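Periplasmic sugar-binding protein (Chloroflexus aurantiacus, PDB 4RXU) binds beta-D-glucopyranose and probably serves as the solute-binding component of an ABC-type sugar transporter. Local coordinates at residues 282-285 against 286-290. Residues are numbered along the deposited sequence; the frame is centred on the assembly and turned at random.
Sequences ASVQ and YIIDG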
ATOM      1  N   ALA A 282      -8.136  -4.959  12.734  1.00  8.65           N
ATOM      2  CA  ALA A 282      -8.944  -3.908  13.345  1.00  7.86           C
ATOM      3  C   ALA A 282      -9.847  -3.280  12.310  1.00  8.56           C
ATOM      4  O   ALA A 282     -10.942  -2.827  12.642  1.00  8.28           O
ATOM      5  CB  ALA A 282      -8.070  -2.849  14.022  1.00  9.87           C
ATOM      6  N   SER A 283      -9.395  -3.224  11.058  1.00  8.48           N
ATOM      7  CA  SER A 283     -10.274  -2.698  10.005  1.00  9.37           C
ATOM      8  C   SER A 283     -11.321  -3.696   9.557  1.00  7.60           C
ATOM      9  O   SER A 283     -12.419  -3.299   9.159  1.00  9.31           O
ATOM     10  CB  SER A 283      -9.497  -2.192   8.775  1.00  8.32           C
ATOM     11  OG  SER A 283      -8.952  -0.921   9.031  1.00  9.34           O
ATOM     12  N   VAL A 284     -10.984  -4.982   9.566  1.00  8.24           N
ATOM     13  CA  VAL A 284     -12.007  -5.998   9.295  1.00 10.59           C
ATOM     14  C   VAL A 284     -13.135  -5.831  10.316  1.00 11.04           C
ATOM     15  O   VAL A 284     -14.323  -5.856   9.964  1.00  9.04           O
ATOM     16  CB  VAL A 284     -11.432  -7.423   9.335  1.00 11.35           C
ATOM     17  CG1 VAL A 284     -12.533  -8.475   9.148  1.00 11.67           C
ATOM     18  CG2 VAL A 284     -10.399  -7.581   8.231  1.00 10.05           C
ATOM     19  N   GLN A 285     -12.763  -5.603  11.577  1.00  9.00           N
ATOM     20  CA  GLN A 285     -13.787  -5.410  12.602  1.00  8.88           C
ATOM     21  C   GLN A 285     -14.579  -4.132  12.345  1.00 10.38           C
ATOM     22  O   GLN A 285     -15.789  -4.123  12.478  1.00 10.16           O
ATOM     23  CB  GLN A 285     -13.179  -5.402  13.989  1.00  9.46           C
ATOM     24  CG  GLN A 285     -14.221  -5.599  15.092  1.00  9.49           C
ATOM     25  CD  GLN A 285     -15.003  -6.903  14.975  1.00  8.56           C
ATOM     26  OE1 GLN A 285     -14.418  -7.975  15.029  1.00 10.12           O
ATOM     27  NE2 GLN A 285     -16.329  -6.806  14.753  1.00 11.53           N
ATOM     28  N   TYR A 286     -13.907  -3.031  12.015  1.00  8.95           N
ATOM     29  CA  TYR A 286     -14.658  -1.820  11.610  1.00  8.95           C
ATOM     30  C   TYR A 286     -15.626  -2.098  10.475  1.00  9.87           C
ATOM     31  O   TYR A 286     -16.727  -1.565  10.475  1.00  9.78           O
ATOM     32  CB  TYR A 286     -13.750  -0.676  11.185  1.00  9.85           C
ATOM     33  CG  TYR A 286     -13.316   0.290  12.282  1.00  8.41           C
ATOM     34  CD1 TYR A 286     -13.053  -0.135  13.585  1.00  9.36           C
ATOM     35  CD2 TYR A 286     -13.092   1.642  11.987  1.00  9.52           C
ATOM     36  CE1 TYR A 286     -12.642   0.765  14.563  1.00  8.88           C
ATOM     37  CE2 TYR A 286     -12.669   2.545  12.952  1.00  8.96           C
ATOM     38  CZ  TYR A 286     -12.463   2.112  14.239  1.00  9.85           C
ATOM     39  OH  TYR A 286     -12.049   3.009  15.174  1.00 13.04           O
ATOM     40  N   ILE A 287     -15.208  -2.885   9.490  1.00  8.75           N
ATOM     41  CA  ILE A 287     -16.090  -3.201   8.357  1.00 10.12           C
ATOM     42  C   ILE A 287     -17.307  -3.975   8.845  1.00  9.97           C
ATOM     43  O   ILE A 287     -18.450  -3.620   8.528  1.00  9.97           O
ATOM     44  CB  ILE A 287     -15.357  -3.963   7.249  1.00  9.50           C
ATOM     45  CG1 ILE A 287     -14.357  -3.018   6.573  1.00 10.01           C
ATOM     46  CG2 ILE A 287     -16.342  -4.509   6.223  1.00  9.27           C
ATOM     47  CD1 ILE A 287     -13.356  -3.706   5.679  1.00 12.97           C
ATOM     48  N   ILE A 288     -17.074  -4.975   9.678  1.00  9.00           N
ATOM     49  CA  ILE A 288     -18.187  -5.744  10.267  1.00  8.46           C
ATOM     50  C   ILE A 288     -19.159  -4.810  10.990  1.00  8.34           C
ATOM     51  O   ILE A 288     -20.390  -4.914  10.817  1.00 11.66           O
ATOM     52  CB  ILE A 288     -17.664  -6.823  11.238  1.00  8.30           C
ATOM     53  CG1 ILE A 288     -16.909  -7.906  10.466  1.00  8.86           C
ATOM     54  CG2 ILE A 288     -18.830  -7.404  12.028  1.00  9.54           C
ATOM     55  CD1 ILE A 288     -16.103  -8.839  11.316  1.00 13.23           C
ATOM     56  N   ASP A 289     -18.598  -3.883  11.763  1.00  9.69           N
ATOM     57  CA  ASP A 289     -19.355  -3.003  12.631  1.00 12.26           C
ATOM     58  C   ASP A 289     -19.891  -1.749  11.952  1.00  9.51           C
ATOM     59  O   ASP A 289     -20.515  -0.908  12.615  1.00 11.97           O
ATOM     60  CB  ASP A 289     -18.510  -2.572  13.818  1.00 11.85           C
ATOM     61  CG  ASP A 289     -18.155  -3.715  14.756  1.00 12.26           C
ATOM     62  OD1 ASP A 289     -18.787  -4.782  14.725  1.00 15.04           O
ATOM     63  OD2 ASP A 289     -17.223  -3.534  15.553  1.00 11.00           O
ATOM     64  N   GLY A 290     -19.667  -1.613  10.651  1.00 10.69           N
ATOM     65  CA  GLY A 290     -20.216  -0.492   9.897  1.00 11.02           C
ATOM     66  C   GLY A 290     -19.478   0.825  10.056  1.00 11.96           C
ATOM     67  O   GLY A 290     -20.058   1.880   9.851  1.00 17.31           O
TER
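Four successive i to i+4 hydrogen bonds tie residues 282-285 to 286-289: the N-H groups of Y286, I287, I288 and D289 reach the carbonyls of A282, S283, V284 and Q285, as in I287 N to S283 O at 2.8 Å. The helix then closes in a Schellman motif, where G290, with phi 78°, turns its N back to I287 O at 3.2 Å; glycine adopts this positive phi without the strain a side chain would bring. On the surface of this last turn, Q285 NE2 donates to D289 OD1 at 3.2 Å, with a weak second bond to OD2 at 3.5 Å. OD1 lies almost in the amide plane, yet the nitrogen approaches from above the carboxylate, the two planes standing 40° apart. Q285 gets there because CG stands anti to the backbone N and the chain bends at chi2 (59°); its OE1 accepts from T364 N. In this periplasmic-binding-protein fold, helix 281-288 follows strand 269-274, an outermost strand of the four-stranded parallel sheet. Part of the helix's buried side is aliphatic: V284 CG1 meets I288 CD1 at 4.2 Å, while V284 also packs on V348 and L352 of helix 348-354. The methyl CG2 of I288 lies beside Q285 NE2 at 3.7 Å. Y286, long enough to reach helix 253-264, hydrogen-bonds D261 OD1 through its OH; buried, polar S283 has its OG hydrogen-bonded to Q292 OE1 and R257 NH1.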